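Local coordinates for protein beta-lactamase (Sphaerobacter thermophilus, PDB 4EWF) that probably hydrolyses beta-lactams to substituted beta-amino acids, as a member of the class A beta-lactamase family, at residues T101-S113 / M188-R200. Residues are numbered along the deposited sequence; the frame is centred on the assembly and turned at random.
Sequences TLEDLVYLTISIS and MLAMLEKQQNPRR
Selenomethionine Met191 is a knob set into a hole of helix 102-111 formed by Glu103, Val106, Tyr107 and Ile110. Its chain bends at chi2 (-66°), which lays Met191 SE 3.8 Å from Tyr107 CA, at the edge of the Tyr107 ring and near its plane. Beyond it, Met191 CE lies 3.6 Å from Glu103 OE1. Val106 crosses this chain at about a right angle, its CG1 facing Met191 CG. Ile110 CG2 rests on the carbonyl of Met191 and touches Leu192 CD2 at 4.0 Å. With CG anti to its backbone N (chi1 169°), Tyr107 crosses the Lys194 chain at about a right angle, Tyr107 CE1 meeting Lys194 CD at 3.7 Å. Over one ring face, offset toward the rim, sits Ser111 OG, which donates to Tyr107 O. A water joins Tyr107 OH, Lys194 O and Gln196 NE2. Just after the turn 192-195, Gln196 N donates to Ser111 O at 3.1 Å, in the carbonyl plane and on a lone pair. The Gln196 side chain lies alongside that of Ile112, pointing the same way, Gln196 OE1 3.4 Å from Ile112 CG2. Gln195 NE2 reaches Ile110 O through a second water and also bonds Ser215 O. Ser113 OG is hydrogen-bonded to Ser52 OG, Lys55 NZ and Lys216 NZ, consistent with this family's SxxK active site. Beside the apolar Met191 knob, one direct backbone bond and bridging waters hold the polar C-terminal end of helix 102-111.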
ATOM      1  N   THR A 101      10.716  19.051  -4.833  1.00 24.43           N
ATOM      2  CA  THR A 101       9.704  19.155  -5.872  1.00 22.90           C
ATOM      3  C   THR A 101       8.532  18.282  -5.471  1.00 24.41           C
ATOM      4  O   THR A 101       8.651  17.438  -4.575  1.00 27.22           O
ATOM      5  CB  THR A 101      10.203  18.686  -7.255  1.00 23.65           C
ATOM      6  OG1 THR A 101      10.659  17.329  -7.160  1.00 29.99           O
ATOM      7  CG2 THR A 101      11.318  19.588  -7.791  1.00 29.99           C
ATOM      8  N   LEU A 102       7.396  18.494  -6.122  1.00 25.11           N
ATOM      9  CA  LEU A 102       6.234  17.649  -5.896  1.00 21.94           C
ATOM     10  C   LEU A 102       6.602  16.184  -6.149  1.00 27.40           C
ATOM     11  O   LEU A 102       6.195  15.299  -5.405  1.00 25.43           O
ATOM     12  CB  LEU A 102       5.087  18.082  -6.820  1.00 27.94           C
ATOM     13  CG  LEU A 102       3.794  17.263  -6.704  1.00 32.05           C
ATOM     14  CD1 LEU A 102       3.260  17.305  -5.289  1.00 33.42           C
ATOM     15  CD2 LEU A 102       2.729  17.765  -7.687  1.00 35.43           C
ATOM     16  N   GLU A 103       7.383  15.916  -7.192  1.00 27.35           N
ATOM     17  CA  GLU A 103       7.772  14.529  -7.457  1.00 28.78           C
ATOM     18  C   GLU A 103       8.639  13.941  -6.330  1.00 28.23           C
ATOM     19  O   GLU A 103       8.438  12.790  -5.927  1.00 26.95           O
ATOM     20  CB  GLU A 103       8.444  14.365  -8.833  1.00 29.80           C
ATOM     21  CG  GLU A 103       8.793  12.910  -9.141  1.00 29.75           C
ATOM     22  CD  GLU A 103       8.992  12.626 -10.630  1.00 42.12           C
ATOM     23  OE1 GLU A 103       8.769  11.469 -11.051  1.00 44.26           O
ATOM     24  OE2 GLU A 103       9.378  13.548 -11.371  1.00 44.09           O
ATOM     25  N   ASP A 104       9.582  14.724  -5.804  1.00 25.38           N
ATOM     26  CA  ASP A 104      10.357  14.284  -4.647  1.00 27.53           C
ATOM     27  C   ASP A 104       9.413  13.839  -3.519  1.00 26.17           C
ATOM     28  O   ASP A 104       9.622  12.801  -2.886  1.00 23.03           O
ATOM     29  CB  ASP A 104      11.229  15.416  -4.076  1.00 22.42           C
ATOM     30  CG  ASP A 104      12.368  15.842  -5.011  1.00 31.00           C
ATOM     31  OD1 ASP A 104      12.757  15.078  -5.927  1.00 31.40           O
ATOM     32  OD2 ASP A 104      12.883  16.966  -4.798  1.00 29.85           O
ATOM     33  N   LEU A 105       8.390  14.648  -3.246  1.00 24.59           N
ATOM     34  CA  LEU A 105       7.471  14.337  -2.146  1.00 22.22           C
ATOM     35  C   LEU A 105       6.726  13.021  -2.353  1.00 19.47           C
ATOM     36  O   LEU A 105       6.551  12.242  -1.405  1.00 22.89           O
ATOM     37  CB  LEU A 105       6.484  15.480  -1.910  1.00 23.63           C
ATOM     38  CG  LEU A 105       7.054  16.842  -1.501  1.00 26.41           C
ATOM     39  CD1 LEU A 105       5.898  17.766  -1.120  1.00 25.83           C
ATOM     40  CD2 LEU A 105       8.022  16.712  -0.349  1.00 22.82           C
ATOM     41  N   VAL A 106       6.264  12.786  -3.576  1.00 22.41           N
ATOM     42  CA  VAL A 106       5.578  11.532  -3.892  1.00 21.30           C
ATOM     43  C   VAL A 106       6.545  10.375  -3.686  1.00 22.82           C
ATOM     44  O   VAL A 106       6.204   9.370  -3.061  1.00 20.62           O
ATOM     45  CB  VAL A 106       5.044  11.531  -5.353  1.00 24.70           C
ATOM     46  CG1 VAL A 106       4.450  10.168  -5.721  1.00 20.87           C
ATOM     47  CG2 VAL A 106       3.998  12.620  -5.507  1.00 27.06           C
ATOM     48  N   TYR A 107       7.767  10.536  -4.188  1.00 22.41           N
ATOM     49  CA  TYR A 107       8.773   9.486  -4.066  1.00 23.57           C
ATOM     50  C   TYR A 107       9.095   9.123  -2.611  1.00 21.40           C
ATOM     51  O   TYR A 107       9.105   7.941  -2.249  1.00 20.34           O
ATOM     52  CB  TYR A 107      10.072   9.829  -4.822  1.00 28.52           C
ATOM     53  CG  TYR A 107      11.159   8.855  -4.445  1.00 27.27           C
ATOM     54  CD1 TYR A 107      11.163   7.562  -4.965  1.00 25.48           C
ATOM     55  CD2 TYR A 107      12.142   9.199  -3.527  1.00 28.17           C
ATOM     56  CE1 TYR A 107      12.118   6.647  -4.595  1.00 22.22           C
ATOM     57  CE2 TYR A 107      13.109   8.293  -3.151  1.00 29.63           C
ATOM     58  CZ  TYR A 107      13.087   7.020  -3.682  1.00 27.44           C
ATOM     59  OH  TYR A 107      14.043   6.113  -3.319  1.00 28.12           O
ATOM     60  N   LEU A 108       9.355  10.130  -1.779  1.00 18.22           N
ATOM     61  CA  LEU A 108       9.621   9.901  -0.358  1.00 18.00           C
ATOM     62  C   LEU A 108       8.420   9.291   0.368  1.00 17.56           C
ATOM     63  O   LEU A 108       8.560   8.403   1.214  1.00 18.80           O
ATOM     64  CB  LEU A 108      10.064  11.203   0.331  1.00 17.37           C
ATOM     65  CG  LEU A 108      11.385  11.771  -0.192  1.00 23.36           C
ATOM     66  CD1 LEU A 108      11.611  13.152   0.385  1.00 21.83           C
ATOM     67  CD2 LEU A 108      12.551  10.845   0.142  1.00 24.80           C
ATOM     68  N   THR A 109       7.233   9.762   0.012  1.00 19.17           N
ATOM     69  CA  THR A 109       5.992   9.227   0.569  1.00 16.87           C
ATOM     70  C   THR A 109       5.851   7.699   0.331  1.00 22.94           C
ATOM     71  O   THR A 109       5.546   6.938   1.252  1.00 24.97           O
ATOM     72  CB  THR A 109       4.765   9.985  -0.001  1.00 26.58           C
ATOM     73  OG1 THR A 109       4.744  11.324   0.523  1.00 24.54           O
ATOM     74  CG2 THR A 109       3.453   9.287   0.386  1.00 25.78           C
ATOM     75  N   ILE A 110       6.110   7.273  -0.897  1.00 20.18           N
ATOM     76  CA  ILE A 110       5.914   5.883  -1.307  1.00 23.56           C
ATOM     77  C   ILE A 110       7.093   4.965  -0.952  1.00 23.65           C
ATOM     78  O   ILE A 110       6.893   3.883  -0.398  1.00 21.33           O
ATOM     79  CB  ILE A 110       5.612   5.801  -2.830  1.00 22.16           C
ATOM     80  CG1 ILE A 110       4.322   6.560  -3.156  1.00 24.71           C
ATOM     81  CG2 ILE A 110       5.502   4.361  -3.288  1.00 23.71           C
ATOM     82  CD1 ILE A 110       3.083   6.063  -2.373  1.00 25.90           C
ATOM     83  N   SER A 111       8.310   5.387  -1.277  1.00 22.76           N
ATOM     84  CA  SER A 111       9.483   4.520  -1.146  1.00 26.15           C
ATOM     85  C   SER A 111       9.823   4.164   0.297  1.00 25.48           C
ATOM     86  O   SER A 111      10.143   3.007   0.607  1.00 21.05           O
ATOM     87  CB  SER A 111      10.712   5.155  -1.818  1.00 28.13           C
ATOM     88  OG  SER A 111      11.099   6.337  -1.140  1.00 26.22           O
ATOM     89  N   ILE A 112       9.776   5.159   1.177  1.00 20.75           N
ATOM     90  CA  ILE A 112      10.157   4.948   2.568  1.00 25.21           C
ATOM     91  C   ILE A 112       9.093   5.428   3.555  1.00 19.89           C
ATOM     92  O   ILE A 112       9.346   5.501   4.763  1.00 22.38           O
ATOM     93  CB  ILE A 112      11.501   5.650   2.905  1.00 26.69           C
ATOM     94  CG1 ILE A 112      11.345   7.173   2.860  1.00 29.12           C
ATOM     95  CG2 ILE A 112      12.590   5.223   1.945  1.00 27.31           C
ATOM     96  CD1 ILE A 112      12.454   7.910   3.620  1.00 26.38           C
ATOM     97  N   SER A 113       7.915   5.772   3.048  1.00 17.70           N
ATOM     98  CA  SER A 113       6.803   6.163   3.920  1.00 18.07           C
ATOM     99  C   SER A 113       7.083   7.440   4.730  1.00 19.56           C
ATOM    100  O   SER A 113       6.793   7.527   5.935  1.00 19.73           O
ATOM    101  CB  SER A 113       6.413   5.005   4.843  1.00 20.71           C
ATOM    102  OG  SER A 113       5.016   5.045   5.093  1.00 25.81           O
HETATM  103  N   MSE A 188       2.600   5.836 -11.524  1.00 28.21           N
HETATM  104  CA  MSE A 188       2.328   5.458 -10.139  1.00 27.89           C
HETATM  105  C   MSE A 188       2.784   4.037  -9.850  1.00 29.31           C
HETATM  106  O   MSE A 188       3.294   3.752  -8.764  1.00 24.41           O
HETATM  107  CB  MSE A 188       0.854   5.662  -9.777  1.00 25.54           C
HETATM  108  CG  MSE A 188       0.512   7.110  -9.547  1.00 31.57           C
HETATM  109 SE   MSE A 188      -1.324   7.354  -8.968  0.55 26.80          SE
HETATM  110  CE  MSE A 188      -2.215   7.195 -10.666  1.00 24.12           C
ATOM    111  N   LEU A 189       2.611   3.155 -10.826  1.00 29.70           N
ATOM    112  CA  LEU A 189       3.065   1.771 -10.689  1.00 28.55           C
ATOM    113  C   LEU A 189       4.587   1.728 -10.584  1.00 28.68           C
ATOM    114  O   LEU A 189       5.150   0.937  -9.819  1.00 25.47           O
ATOM    115  CB  LEU A 189       2.586   0.931 -11.876  1.00 28.56           C
ATOM    116  CG  LEU A 189       1.083   0.624 -11.878  1.00 29.20           C
ATOM    117  CD1 LEU A 189       0.648   0.068 -13.233  1.00 34.20           C
ATOM    118  CD2 LEU A 189       0.724  -0.332 -10.754  1.00 26.41           C
ATOM    119  N   ALA A 190       5.256   2.569 -11.367  1.00 25.97           N
ATOM    120  CA  ALA A 190       6.696   2.721 -11.228  1.00 32.61           C
ATOM    121  C   ALA A 190       7.109   3.250  -9.838  1.00 28.42           C
ATOM    122  O   ALA A 190       8.165   2.884  -9.320  1.00 30.05           O
ATOM    123  CB  ALA A 190       7.264   3.606 -12.360  1.00 33.36           C
HETATM  124  N   MSE A 191       6.298   4.118  -9.231  1.00 32.68           N
HETATM  125  CA  MSE A 191       6.591   4.570  -7.862  1.00 27.31           C
HETATM  126  C   MSE A 191       6.511   3.395  -6.883  1.00 26.53           C
HETATM  127  O   MSE A 191       7.394   3.216  -6.042  1.00 22.70           O
HETATM  128  CB  MSE A 191       5.617   5.657  -7.396  1.00 29.09           C
HETATM  129  CG  MSE A 191       5.896   7.032  -7.936  1.00 37.48           C
HETATM  130 SE   MSE A 191       7.610   7.750  -7.263  1.00 45.02          SE
HETATM  131  CE  MSE A 191       7.626   9.412  -8.304  1.00 43.30           C
ATOM    132  N   LEU A 192       5.430   2.617  -6.970  1.00 24.26           N
ATOM    133  CA  LEU A 192       5.268   1.453  -6.095  1.00 25.23           C
ATOM    134  C   LEU A 192       6.434   0.475  -6.236  1.00 19.90           C
ATOM    135  O   LEU A 192       6.823  -0.173  -5.267  1.00 22.93           O
ATOM    136  CB  LEU A 192       3.929   0.745  -6.350  1.00 19.60           C
ATOM    137  CG  LEU A 192       2.726   1.584  -5.915  1.00 21.93           C
ATOM    138  CD1 LEU A 192       1.435   0.986  -6.439  1.00 23.20           C
ATOM    139  CD2 LEU A 192       2.690   1.717  -4.377  1.00 19.62           C
ATOM    140  N   GLU A 193       7.013   0.398  -7.427  1.00 19.30           N
ATOM    141  CA  GLU A 193       8.164  -0.475  -7.646  1.00 24.99           C
ATOM    142  C   GLU A 193       9.386   0.002  -6.850  1.00 28.40           C
ATOM    143  O   GLU A 193      10.335  -0.750  -6.636  1.00 24.21           O
ATOM    144  CB  GLU A 193       8.494  -0.589  -9.140  1.00 27.27           C
ATOM    145  CG  GLU A 193       7.419  -1.338  -9.938  1.00 32.05           C
ATOM    146  CD  GLU A 193       7.661  -1.349 -11.451  1.00 45.50           C
ATOM    147  OE1 GLU A 193       8.835  -1.325 -11.880  1.00 44.25           O
ATOM    148  OE2 GLU A 193       6.663  -1.398 -12.209  1.00 49.91           O
ATOM    149  N   LYS A 194       9.355   1.249  -6.400  1.00 22.26           N
ATOM    150  CA  LYS A 194      10.491   1.794  -5.656  1.00 24.95           C
ATOM    151  C   LYS A 194      10.405   1.534  -4.141  1.00 25.83           C
ATOM    152  O   LYS A 194      11.267   1.966  -3.374  1.00 25.16           O
ATOM    153  CB  LYS A 194      10.676   3.278  -6.002  1.00 19.26           C
ATOM    154  CG  LYS A 194      11.130   3.435  -7.462  1.00 24.72           C
ATOM    155  CD  LYS A 194      11.610   4.820  -7.777  1.00 35.22           C
ATOM    156  CE  LYS A 194      12.171   4.875  -9.191  1.00 42.05           C
ATOM    157  NZ  LYS A 194      11.171   4.381 -10.180  1.00 40.04           N
ATOM    158  N   GLN A 195       9.360   0.817  -3.726  1.00 20.89           N
ATOM    159  CA  GLN A 195       9.212   0.323  -2.349  1.00 24.25           C
ATOM    160  C   GLN A 195      10.545  -0.206  -1.802  1.00 26.24           C
ATOM    161  O   GLN A 195      11.174  -1.065  -2.417  1.00 23.46           O
ATOM    162  CB  GLN A 195       8.154  -0.792  -2.325  1.00 23.89           C
ATOM    163  CG  GLN A 195       7.974  -1.499  -0.987  1.00 24.27           C
ATOM    164  CD  GLN A 195       7.737  -0.534   0.152  1.00 23.99           C
ATOM    165  OE1 GLN A 195       8.538  -0.452   1.068  1.00 21.52           O
ATOM    166  NE2 GLN A 195       6.625   0.195   0.102  1.00 21.03           N
ATOM    167  N   GLN A 196      10.987   0.302  -0.656  1.00 21.69           N
ATOM    168  CA  GLN A 196      12.309  -0.082  -0.159  1.00 26.60           C
ATOM    169  C   GLN A 196      12.327  -1.267   0.811  1.00 29.93           C
ATOM    170  O   GLN A 196      13.399  -1.782   1.129  1.00 28.60           O
ATOM    171  CB  GLN A 196      13.037   1.120   0.454  1.00 24.05           C
ATOM    172  CG  GLN A 196      13.349   2.182  -0.583  1.00 29.65           C
ATOM    173  CD  GLN A 196      14.464   3.113  -0.150  1.00 29.91           C
ATOM    174  OE1 GLN A 196      14.964   3.031   0.980  1.00 24.22           O
ATOM    175  NE2 GLN A 196      14.872   4.001  -1.055  1.00 27.11           N
ATOM    176  N   ASN A 197      11.157  -1.687   1.288  1.00 19.21           N
ATOM    177  CA  ASN A 197      11.083  -2.831   2.195  1.00 22.48           C
ATOM    178  C   ASN A 197      10.625  -4.098   1.465  1.00 23.65           C
ATOM    179  O   ASN A 197       9.430  -4.258   1.205  1.00 20.73           O
ATOM    180  CB  ASN A 197      10.121  -2.523   3.343  1.00 23.41           C
ATOM    181  CG  ASN A 197      10.021  -3.672   4.339  1.00 22.80           C
ATOM    182  OD1 ASN A 197      10.745  -4.650   4.229  1.00 24.02           O
ATOM    183  ND2 ASN A 197       9.131  -3.543   5.318  1.00 17.60           N
ATOM    184  N   PRO A 198      11.567  -4.998   1.139  1.00 24.72           N
ATOM    185  CA  PRO A 198      11.249  -6.219   0.383  1.00 24.77           C
ATOM    186  C   PRO A 198      10.812  -7.409   1.243  1.00 27.01           C
ATOM    187  O   PRO A 198      10.764  -8.526   0.723  1.00 23.76           O
ATOM    188  CB  PRO A 198      12.593  -6.570  -0.252  1.00 29.39           C
ATOM    189  CG  PRO A 198      13.581  -6.175   0.795  1.00 27.34           C
ATOM    190  CD  PRO A 198      13.016  -4.891   1.406  1.00 23.01           C
ATOM    191  N   ARG A 199      10.495  -7.188   2.515  1.00 24.20           N
ATOM    192  CA  ARG A 199      10.328  -8.298   3.451  1.00 24.86           C
ATOM    193  C   ARG A 199       8.891  -8.819   3.515  1.00 23.77           C
ATOM    194  O   ARG A 199       8.617  -9.813   4.195  1.00 22.50           O
ATOM    195  CB  ARG A 199      10.771  -7.871   4.856  1.00 17.85           C
ATOM    196  CG  ARG A 199      12.253  -7.516   4.960  1.00 18.80           C
ATOM    197  CD  ARG A 199      12.567  -6.925   6.321  1.00 20.69           C
ATOM    198  NE  ARG A 199      13.945  -6.426   6.417  1.00 23.27           N
ATOM    199  CZ  ARG A 199      14.338  -5.254   5.926  1.00 25.11           C
ATOM    200  NH1 ARG A 199      13.463  -4.482   5.284  1.00 21.60           N
ATOM    201  NH2 ARG A 199      15.597  -4.857   6.063  1.00 27.75           N
ATOM    202  N   ARG A 200       7.972  -8.149   2.830  1.00 20.80           N
ATOM    203  CA  ARG A 200       6.567  -8.566   2.912  1.00 18.21           C
ATOM    204  C   ARG A 200       6.106  -9.151   1.571  1.00 20.50           C
ATOM    205  O   ARG A 200       6.501 -10.263   1.212  1.00 21.47           O
ATOM    206  CB  ARG A 200       5.686  -7.417   3.426  1.00 19.19           C
ATOM    207  CG  ARG A 200       6.249  -6.819   4.736  1.00 23.37           C
ATOM    208  CD  ARG A 200       5.446  -5.659   5.311  1.00 21.82           C
ATOM    209  NE  ARG A 200       6.216  -4.984   6.359  1.00 21.31           N
ATOM    210  CZ  ARG A 200       5.786  -3.947   7.075  1.00 22.35           C
ATOM    211  NH1 ARG A 200       4.568  -3.445   6.879  1.00 18.14           N
ATOM    212  NH2 ARG A 200       6.586  -3.410   7.994  1.00 19.48           N
TER
HETATM  213  O   HOH W   1      13.471   3.530  -3.713  1.00 25.44           O
HETATM  214  O   HOH W   2       6.856   2.561   2.108  1.00 24.20           O
HETATM  215  O   HOH W   3       8.936   1.109   3.236  1.00 32.02           O